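Local coordinates for protein-glutamine gamma-glutamyltransferase (Pseudomonas aeruginosa PAO1, PDB 6G49), which displays transglutaminase activity in vitro through this periplasmic domain and is critical for viability, perhaps through an essential function linked to the cell wall, at residues 73-77 with 138-142; 112-118 with 148-154. One frame throughout, in Å; residues are numbered along the deposited sequence.

Contact 1 of 2, residues 73-77 with 138-142; sequences WRALT and SDFHL
Asp139 meets Thr77 where the loop between strands 134-136 and 142-144 lies against strand 72-81, beside the classic beta bulge that Ala75 and Leu76 form opposite Ala265 of strand 261-265. The two oxygens of the Asp139 carboxylate have different duties. Its OD2 takes the hydroxyl of Thr77 on the anti lone pair, with OG1 to OD2 at 2.6 Å, and the same OD2 accepts from a water that receives the backbone N-H of Thr77. Its OD1 turns the syn lone pair to ND1 of His141, 2.6 Å away, in a nearly straight bond of 173° lying in the imidazole plane. At the next residue, CB of Phe140 covers one face of the Arg74 guanidinium in the conformer described (a second was modelled), while the planes of ring and guanidinium stand 83° apart. The Phe140 carbonyl O approaches CD of Arg74 at 3.2 Å; CG of this arginine is anti to the backbone N (chi1 -179°), the chain bends at chi3, and NH2 forms a salt bridge with OE2 of Glu291. His141, its NE2 hydrogen-bonded to OE1 of Gln143, brings CB to 3.8 Å from CA of Leu76. Both nitrogens are thus held, which should fix the ring's rotation. At Leu142 a second water accepts the backbone N-H at 2.9 Å and lies 3.1 Å from the carbonyl O of Ala75, to which it may donate.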
ATOM      1  N   TRP A  73      -3.784  -3.534   6.092  1.00 17.80           N
ATOM      2  CA  TRP A  73      -2.995  -4.739   6.249  1.00 17.53           C
ATOM      3  C   TRP A  73      -1.835  -4.754   5.253  1.00 17.33           C
ATOM      4  O   TRP A  73      -2.060  -5.126   4.092  1.00 18.86           O
ATOM      5  CB  TRP A  73      -3.840  -6.010   6.136  1.00 17.60           C
ATOM      6  CG  TRP A  73      -5.083  -6.012   6.961  1.00 17.35           C
ATOM      7  CD1 TRP A  73      -6.336  -5.733   6.530  1.00 19.62           C
ATOM      8  CD2 TRP A  73      -5.195  -6.255   8.381  1.00 17.07           C
ATOM      9  NE1 TRP A  73      -7.226  -5.776   7.581  1.00 19.81           N
ATOM     10  CE2 TRP A  73      -6.544  -6.103   8.707  1.00 17.13           C
ATOM     11  CE3 TRP A  73      -4.265  -6.582   9.365  1.00 21.49           C
ATOM     12  CZ2 TRP A  73      -7.002  -6.257  10.020  1.00 19.97           C
ATOM     13  CZ3 TRP A  73      -4.716  -6.738  10.660  1.00 21.69           C
ATOM     14  CH2 TRP A  73      -6.063  -6.602  10.938  1.00 19.78           C
ATOM     15  N   ARG A  74      -0.657  -4.292   5.670  1.00 17.61           N
ATOM     16  CA  ARG A  74       0.519  -4.281   4.782  0.54 18.51           C
ATOM     17  C   ARG A  74       0.948  -5.713   4.509  1.00 18.08           C
ATOM     18  O   ARG A  74       1.051  -6.547   5.420  1.00 18.87           O
ATOM     19  CB  ARG A  74       1.736  -3.518   5.312  0.54 19.50           C
ATOM     20  CG  ARG A  74       2.942  -3.494   4.364  0.54 20.36           C
ATOM     21  CD  ARG A  74       4.149  -2.703   4.892  0.54 22.58           C
ATOM     22  NE  ARG A  74       3.828  -1.343   5.282  0.54 18.48           N
ATOM     23  CZ  ARG A  74       4.500  -0.267   4.892  0.54 19.06           C
ATOM     24  NH1 ARG A  74       5.658  -0.433   4.251  0.54 18.89           N
ATOM     25  NH2 ARG A  74       4.001   0.939   5.116  0.54 17.91           N
ATOM     26  N   ALA A  75       1.220  -6.005   3.220  1.00 17.79           N
ATOM     27  CA  ALA A  75       1.881  -7.233   2.788  1.00 17.35           C
ATOM     28  C   ALA A  75       3.297  -6.968   2.332  1.00 19.54           C
ATOM     29  O   ALA A  75       4.252  -7.604   2.813  1.00 20.02           O
ATOM     30  CB  ALA A  75       1.102  -7.921   1.716  1.00 18.13           C
ATOM     31  N   LEU A  76       3.447  -6.047   1.363  1.00 16.92           N
ATOM     32  CA  LEU A  76       4.790  -5.772   0.824  1.00 18.12           C
ATOM     33  C   LEU A  76       4.777  -4.357   0.259  1.00 19.29           C
ATOM     34  O   LEU A  76       3.744  -3.745   0.118  1.00 18.77           O
ATOM     35  CB  LEU A  76       5.187  -6.778  -0.252  1.00 19.16           C
ATOM     36  CG  LEU A  76       4.476  -6.689  -1.591  1.00 21.70           C
ATOM     37  CD1 LEU A  76       5.373  -7.306  -2.671  1.00 26.59           C
ATOM     38  CD2 LEU A  76       3.112  -7.379  -1.558  1.00 22.71           C
ATOM     39  N   THR A  77       5.967  -3.855  -0.101  1.00 18.37           N
ATOM     40  CA  THR A  77       6.100  -2.633  -0.890  1.00 17.76           C
ATOM     41  C   THR A  77       6.678  -2.981  -2.239  1.00 18.19           C
ATOM     42  O   THR A  77       7.407  -3.976  -2.403  1.00 18.80           O
ATOM     43  CB  THR A  77       6.948  -1.504  -0.275  1.00 20.59           C
ATOM     44  OG1 THR A  77       8.350  -1.761  -0.482  1.00 20.30           O
ATOM     45  CG2 THR A  77       6.629  -1.263   1.181  1.00 22.05           C
ATOM     46  N   SER A 138      13.585  -3.723   5.636  1.00 25.00           N
ATOM     47  CA  SER A 138      13.913  -2.326   5.573  1.00 28.54           C
ATOM     48  C   SER A 138      12.738  -1.473   5.064  1.00 28.58           C
ATOM     49  O   SER A 138      12.692  -0.299   5.405  1.00 29.03           O
ATOM     50  CB  SER A 138      15.156  -2.072   4.678  1.00 22.95           C
ATOM     51  OG  SER A 138      15.201  -2.880   3.512  1.00 30.51           O
ATOM     52  N   ASP A 139      11.795  -2.083   4.314  1.00 23.53           N
ATOM     53  CA  ASP A 139      10.624  -1.378   3.803  1.00 23.60           C
ATOM     54  C   ASP A 139       9.387  -1.635   4.694  1.00 25.10           C
ATOM     55  O   ASP A 139       8.231  -1.449   4.223  1.00 24.22           O
ATOM     56  CB  ASP A 139      10.362  -1.773   2.354  1.00 21.28           C
ATOM     57  CG  ASP A 139       9.899  -3.211   2.189  1.00 20.54           C
ATOM     58  OD1 ASP A 139      10.166  -4.018   3.154  1.00 23.08           O
ATOM     59  OD2 ASP A 139       9.342  -3.553   1.122  1.00 23.79           O
ATOM     60  N   PHE A 140       9.623  -2.141   5.921  1.00 21.34           N
ATOM     61  CA  PHE A 140       8.597  -2.308   6.962  1.00 22.74           C
ATOM     62  C   PHE A 140       7.570  -3.359   6.547  1.00 23.28           C
ATOM     63  O   PHE A 140       6.452  -3.287   6.993  1.00 25.23           O
ATOM     64  CB  PHE A 140       7.920  -0.980   7.271  1.00 24.13           C
ATOM     65  CG  PHE A 140       8.888   0.070   7.758  1.00 24.39           C
ATOM     66  CD1 PHE A 140       9.319   0.054   9.068  1.00 29.80           C
ATOM     67  CD2 PHE A 140       9.474   0.977   6.887  1.00 25.71           C
ATOM     68  CE1 PHE A 140      10.305   0.928   9.515  1.00 30.67           C
ATOM     69  CE2 PHE A 140      10.451   1.845   7.338  1.00 27.67           C
ATOM     70  CZ  PHE A 140      10.852   1.826   8.646  1.00 29.32           C
ATOM     71  N   HIS A 141       7.950  -4.350   5.764  1.00 22.02           N
ATOM     72  CA  HIS A 141       7.093  -5.511   5.545  1.00 21.66           C
ATOM     73  C   HIS A 141       7.763  -6.730   6.183  1.00 20.16           C
ATOM     74  O   HIS A 141       8.965  -6.765   6.359  1.00 22.95           O
ATOM     75  CB  HIS A 141       6.823  -5.722   4.043  1.00 19.60           C
ATOM     76  CG  HIS A 141       7.732  -6.673   3.362  1.00 19.90           C
ATOM     77  ND1 HIS A 141       8.981  -6.299   2.942  1.00 21.39           N
ATOM     78  CD2 HIS A 141       7.588  -7.960   2.977  1.00 22.38           C
ATOM     79  CE1 HIS A 141       9.575  -7.337   2.364  1.00 21.94           C
ATOM     80  NE2 HIS A 141       8.752  -8.383   2.380  1.00 22.44           N
ATOM     81  N   LEU A 142       6.927  -7.717   6.495  1.00 21.16           N
ATOM     82  CA  LEU A 142       7.347  -8.949   7.149  1.00 20.63           C
ATOM     83  C   LEU A 142       7.655 -10.023   6.095  1.00 21.38           C
ATOM     84  O   LEU A 142       6.791 -10.428   5.351  1.00 21.06           O
ATOM     85  CB  LEU A 142       6.172  -9.401   8.045  1.00 20.92           C
ATOM     86  CG  LEU A 142       5.803  -8.501   9.208  1.00 21.16           C
ATOM     87  CD1 LEU A 142       4.492  -8.976   9.796  1.00 21.54           C
ATOM     88  CD2 LEU A 142       6.893  -8.502  10.254  1.00 26.83           C
TER
HETATM   89  O   HOH W   1       4.129  -7.357   5.856  1.00 21.91           O
HETATM   90  O   HOH W   2       8.529  -5.535  -0.399  1.00 22.89           O

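Contact 2 of 2, residues 112-118 with 148-154; sequences IMQPSSQ and VEQRLFY. With PO4 (phosphate ion), chain G; PO4 (phosphate ion), chain F.
An antiparallel strand pair, 107-113 with 152-158 in the six-stranded sheet, frays here into two loops that stay joined by backbone hydrogen bonds, the first of them shaped by an ST turn. Met113 and Leu152 form the hydrogen-bonded pair: N of Met113 reaches O of Leu152 at 2.9 Å and 170°, and N of Leu152 returns the bond to O of Met113. Ile112 and Phe153 follow as the non-hydrogen-bonded pair, their side chains on the face opposite to that of Met113 and Leu152. On the Met113 face the thioether lies between two neighbours. Its SD makes an oblique Met-aromatic contact with Tyr154, 5.2 Å from the ring centroid and 73° off the normal, and its CE touches CG2 of Val148 at 3.8 Å. The phenol oxygen of Tyr154 is hydrogen-bonded to the carbonyl of Phe122, tying this ring to strand 120-124.

Beyond the strands, Val148 carries the loop pairing. Its carbonyl O is gripped twice, by N of Ser116 and N of Ser117, which arrive from opposite faces of the carbonyl plane; its own N donates to O of Gln118. In the ST turn, OG of Ser116 accepts from N of Gln118. Glu149 folds back at chi2 (-72°), and OG of Ser117 donates to its OE1 at 2.8 Å, reaching it on the syn side but somewhat out of the carboxylate plane.

Two phosphates, probably from the crystallisation liquor, bind the 148-154 segment. One accepts from the backbone N of Glu149. O3 of the other sits at the edge of the Arg151 guanidinium, near its plane, and accepts from NE at 2.6 Å.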
ATOM      1  N   ILE A 112      -4.763 -15.970  11.548  1.00 20.33           N
ATOM      2  CA  ILE A 112      -4.638 -17.270  10.818  1.00 21.69           C
ATOM      3  C   ILE A 112      -4.722 -16.947   9.319  1.00 21.19           C
ATOM      4  O   ILE A 112      -5.741 -16.466   8.860  1.00 20.55           O
ATOM      5  CB  ILE A 112      -5.640 -18.347  11.269  1.00 21.91           C
ATOM      6  CG1 ILE A 112      -5.352 -19.667  10.546  1.00 23.43           C
ATOM      7  CG2 ILE A 112      -7.108 -17.946  11.109  1.00 20.58           C
ATOM      8  CD1 ILE A 112      -6.163 -20.845  11.065  1.00 24.38           C
ATOM      9  N   MET A 113      -3.618 -17.222   8.627  1.00 21.18           N
ATOM     10  CA  MET A 113      -3.457 -16.945   7.207  1.00 23.08           C
ATOM     11  C   MET A 113      -3.732 -18.234   6.437  1.00 21.58           C
ATOM     12  O   MET A 113      -3.248 -19.274   6.780  1.00 22.56           O
ATOM     13  CB  MET A 113      -1.992 -16.551   6.974  1.00 28.59           C
ATOM     14  CG  MET A 113      -1.779 -15.525   6.012  1.00 38.08           C
ATOM     15  SD  MET A 113       0.035 -15.186   6.009  1.00 29.20           S
ATOM     16  CE  MET A 113       0.229 -15.509   4.255  1.00 25.38           C
ATOM     17  N   GLN A 114      -4.421 -18.096   5.336  1.00 19.52           N
ATOM     18  CA  GLN A 114      -4.543 -19.166   4.361  1.00 21.04           C
ATOM     19  C   GLN A 114      -3.258 -19.223   3.559  1.00 23.31           C
ATOM     20  O   GLN A 114      -2.499 -18.248   3.468  1.00 22.83           O
ATOM     21  CB  GLN A 114      -5.702 -18.890   3.420  1.00 22.64           C
ATOM     22  CG  GLN A 114      -7.063 -18.782   4.087  1.00 24.56           C
ATOM     23  CD  GLN A 114      -7.429 -20.101   4.717  1.00 30.09           C
ATOM     24  OE1 GLN A 114      -7.612 -21.128   4.034  1.00 34.47           O
ATOM     25  NE2 GLN A 114      -7.390 -20.089   6.024  1.00 22.12           N
ATOM     26  N   PRO A 115      -2.947 -20.365   2.931  1.00 21.79           N
ATOM     27  CA  PRO A 115      -1.769 -20.429   2.065  1.00 21.16           C
ATOM     28  C   PRO A 115      -1.811 -19.346   0.974  1.00 21.75           C
ATOM     29  O   PRO A 115      -2.861 -19.119   0.374  1.00 24.49           O
ATOM     30  CB  PRO A 115      -1.900 -21.821   1.414  1.00 25.75           C
ATOM     31  CG  PRO A 115      -2.695 -22.601   2.401  1.00 24.67           C
ATOM     32  CD  PRO A 115      -3.695 -21.625   2.981  1.00 24.60           C
ATOM     33  N   SER A 116      -0.676 -18.642   0.857  1.00 22.03           N
ATOM     34  CA  SER A 116      -0.488 -17.570  -0.151  1.00 23.22           C
ATOM     35  C   SER A 116       0.499 -17.971  -1.272  1.00 21.43           C
ATOM     36  O   SER A 116       0.548 -17.295  -2.295  1.00 22.79           O
ATOM     37  CB  SER A 116       0.002 -16.325   0.510  1.00 19.97           C
ATOM     38  OG  SER A 116       1.269 -16.551   1.053  1.00 21.00           O
ATOM     39  N   SER A 117       1.303 -18.995  -1.026  1.00 23.55           N
ATOM     40  CA  SER A 117       2.461 -19.340  -1.830  1.00 24.28           C
ATOM     41  C   SER A 117       3.413 -18.153  -1.986  1.00 26.35           C
ATOM     42  O   SER A 117       4.151 -18.072  -2.971  1.00 25.86           O
ATOM     43  CB  SER A 117       2.022 -19.897  -3.176  1.00 30.14           C
ATOM     44  OG  SER A 117       1.331 -21.109  -3.004  1.00 34.01           O
ATOM     45  N   GLN A 118       3.432 -17.235  -1.013  1.00 21.59           N
ATOM     46  CA  GLN A 118       4.317 -16.117  -0.972  1.00 20.88           C
ATOM     47  C   GLN A 118       4.895 -15.963   0.427  1.00 22.32           C
ATOM     48  O   GLN A 118       4.296 -16.398   1.427  1.00 23.13           O
ATOM     49  CB  GLN A 118       3.654 -14.810  -1.442  1.00 21.93           C
ATOM     50  CG  GLN A 118       3.095 -14.834  -2.849  1.00 22.12           C
ATOM     51  CD  GLN A 118       4.187 -14.828  -3.899  1.00 24.41           C
ATOM     52  OE1 GLN A 118       5.380 -14.791  -3.607  1.00 25.21           O
ATOM     53  NE2 GLN A 118       3.746 -14.748  -5.151  1.00 30.06           N
ATOM     54  N   VAL A 148       4.342 -19.144   2.426  1.00 26.36           N
ATOM     55  CA  VAL A 148       3.295 -19.751   3.259  1.00 22.67           C
ATOM     56  C   VAL A 148       2.477 -20.708   2.405  1.00 21.10           C
ATOM     57  O   VAL A 148       1.650 -20.284   1.571  1.00 21.87           O
ATOM     58  CB  VAL A 148       2.418 -18.665   3.916  1.00 23.28           C
ATOM     59  CG1 VAL A 148       1.380 -19.313   4.810  1.00 25.15           C
ATOM     60  CG2 VAL A 148       3.259 -17.719   4.730  1.00 23.22           C
ATOM     61  N   GLU A 149       2.729 -22.025   2.592  1.00 23.74           N
ATOM     62  CA  GLU A 149       2.083 -23.056   1.794  1.00 25.35           C
ATOM     63  C   GLU A 149       1.086 -23.882   2.610  1.00 28.15           C
ATOM     64  O   GLU A 149       0.359 -24.672   2.024  1.00 29.74           O
ATOM     65  CB  GLU A 149       3.116 -24.013   1.196  1.00 28.55           C
ATOM     66  CG  GLU A 149       4.175 -23.300   0.346  1.00 32.07           C
ATOM     67  CD  GLU A 149       3.666 -22.793  -0.981  1.00 37.26           C
ATOM     68  OE1 GLU A 149       2.453 -22.971  -1.273  1.00 42.50           O
ATOM     69  OE2 GLU A 149       4.485 -22.171  -1.727  1.00 44.35           O
ATOM     70  N   GLN A 150       1.002 -23.614   3.918  1.00 25.66           N
ATOM     71  CA  GLN A 150      -0.021 -24.211   4.737  1.00 24.44           C
ATOM     72  C   GLN A 150      -0.641 -23.099   5.599  1.00 22.75           C
ATOM     73  O   GLN A 150      -0.005 -22.106   5.853  1.00 24.61           O
ATOM     74  CB  GLN A 150       0.613 -25.264   5.629  1.00 30.83           C
ATOM     75  CG  GLN A 150       0.912 -26.551   4.886  1.00 44.18           C
ATOM     76  CD  GLN A 150       1.786 -27.388   5.783  1.00 59.39           C
ATOM     77  OE1 GLN A 150       1.396 -27.746   6.898  1.00 65.69           O
ATOM     78  NE2 GLN A 150       3.003 -27.625   5.322  1.00 74.06           N
ATOM     79  N   ARG A 151      -1.825 -23.371   6.134  1.00 23.63           N
ATOM     80  CA  ARG A 151      -2.394 -22.428   7.121  1.00 23.18           C
ATOM     81  C   ARG A 151      -1.364 -22.132   8.199  1.00 25.33           C
ATOM     82  O   ARG A 151      -0.655 -23.014   8.680  1.00 24.84           O
ATOM     83  CB  ARG A 151      -3.691 -22.974   7.715  1.00 23.29           C
ATOM     84  CG  ARG A 151      -4.848 -23.058   6.749  1.00 27.23           C
ATOM     85  CD  ARG A 151      -5.979 -23.890   7.357  1.00 34.98           C
ATOM     86  NE  ARG A 151      -6.673 -24.681   6.367  1.00 52.62           N
ATOM     87  CZ  ARG A 151      -6.360 -25.935   6.063  1.00 47.56           C
ATOM     88  NH1 ARG A 151      -5.550 -26.652   6.837  1.00 52.42           N
ATOM     89  NH2 ARG A 151      -6.869 -26.455   4.973  1.00 53.40           N
ATOM     90  N   LEU A 152      -1.325 -20.869   8.667  1.00 22.24           N
ATOM     91  CA  LEU A 152      -0.373 -20.416   9.584  1.00 20.96           C
ATOM     92  C   LEU A 152      -1.026 -19.502  10.625  1.00 24.01           C
ATOM     93  O   LEU A 152      -1.622 -18.476  10.286  1.00 21.77           O
ATOM     94  CB  LEU A 152       0.736 -19.647   8.854  1.00 22.23           C
ATOM     95  CG  LEU A 152       1.829 -19.081   9.742  1.00 23.95           C
ATOM     96  CD1 LEU A 152       2.646 -20.199  10.385  1.00 28.80           C
ATOM     97  CD2 LEU A 152       2.744 -18.154   8.937  1.00 26.29           C
ATOM     98  N   PHE A 153      -0.863 -19.863  11.913  1.00 23.71           N
ATOM     99  CA  PHE A 153      -1.287 -18.973  13.020  1.00 22.61           C
ATOM    100  C   PHE A 153      -0.074 -18.176  13.487  1.00 20.25           C
ATOM    101  O   PHE A 153       1.042 -18.693  13.666  1.00 23.37           O
ATOM    102  CB  PHE A 153      -1.815 -19.855  14.166  1.00 22.76           C
ATOM    103  CG  PHE A 153      -2.273 -19.072  15.356  1.00 22.48           C
ATOM    104  CD1 PHE A 153      -1.359 -18.657  16.293  1.00 24.80           C
ATOM    105  CD2 PHE A 153      -3.610 -18.856  15.560  1.00 29.02           C
ATOM    106  CE1 PHE A 153      -1.779 -17.959  17.398  1.00 26.47           C
ATOM    107  CE2 PHE A 153      -4.032 -18.203  16.711  1.00 29.95           C
ATOM    108  CZ  PHE A 153      -3.096 -17.697  17.562  1.00 24.75           C
ATOM    109  N   TYR A 154      -0.265 -16.879  13.741  1.00 21.42           N
ATOM    110  CA  TYR A 154       0.789 -16.079  14.288  1.00 20.65           C
ATOM    111  C   TYR A 154       0.213 -14.934  15.093  1.00 19.79           C
ATOM    112  O   TYR A 154      -0.941 -14.541  14.921  1.00 22.59           O
ATOM    113  CB  TYR A 154       1.767 -15.562  13.217  1.00 22.83           C
ATOM    114  CG  TYR A 154       1.191 -14.723  12.109  1.00 20.42           C
ATOM    115  CD1 TYR A 154       0.701 -15.316  10.976  1.00 22.15           C
ATOM    116  CD2 TYR A 154       1.263 -13.330  12.136  1.00 21.11           C
ATOM    117  CE1 TYR A 154       0.160 -14.551   9.949  1.00 23.40           C
ATOM    118  CE2 TYR A 154       0.769 -12.557  11.093  1.00 21.09           C
ATOM    119  CZ  TYR A 154       0.252 -13.167   9.968  1.00 20.73           C
ATOM    120  OH  TYR A 154      -0.275 -12.468   8.906  1.00 22.02           O
TER
HETATM  121  P   PO4 G 506     -10.083 -23.171   6.430  1.00 88.24           P
HETATM  122  O1  PO4 G 506     -10.307 -21.682   6.405  1.00 78.59           O
HETATM  123  O2  PO4 G 506     -11.298 -23.798   5.764  1.00106.89           O
HETATM  124  O3  PO4 G 506      -8.854 -23.578   5.599  1.00 59.76           O
HETATM  125  O4  PO4 G 506     -10.035 -23.605   7.907  1.00 76.05           O
HETATM  126  P   PO4 F 505       5.422 -23.911   5.191  0.50 85.86           P
HETATM  127  O1  PO4 F 505       6.677 -23.653   4.363  0.50 71.78           O
HETATM  128  O2  PO4 F 505       4.266 -22.977   4.859  0.50 32.45           O
HETATM  129  O3  PO4 F 505       4.812 -25.268   4.887  0.50 85.59           O
HETATM  130  O4  PO4 F 505       5.921 -23.851   6.638  0.50 72.09           O

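In the fold
Contacts 1 and 2 both belong to the part of the chain related to the TgpA N-terminal domain, and their segments alternate along the sequence. Their centres are about 16 Å apart, and about 5 Å separates the nearest atoms, so they do not touch. Strand 120-124 touches both: it pairs with strand 72-81 of contact 1, and its residues Leu121 and Phe122 meet Met113 of contact 2. Contact 1 is wholly buried and the nearer to the putative catalytic centre: the side chain of Ala75 is about 10 Å from that of His287, and that of Arg74 about 11 Å from that of Asp303. Contact 2 is partly exposed and lies away from those residues.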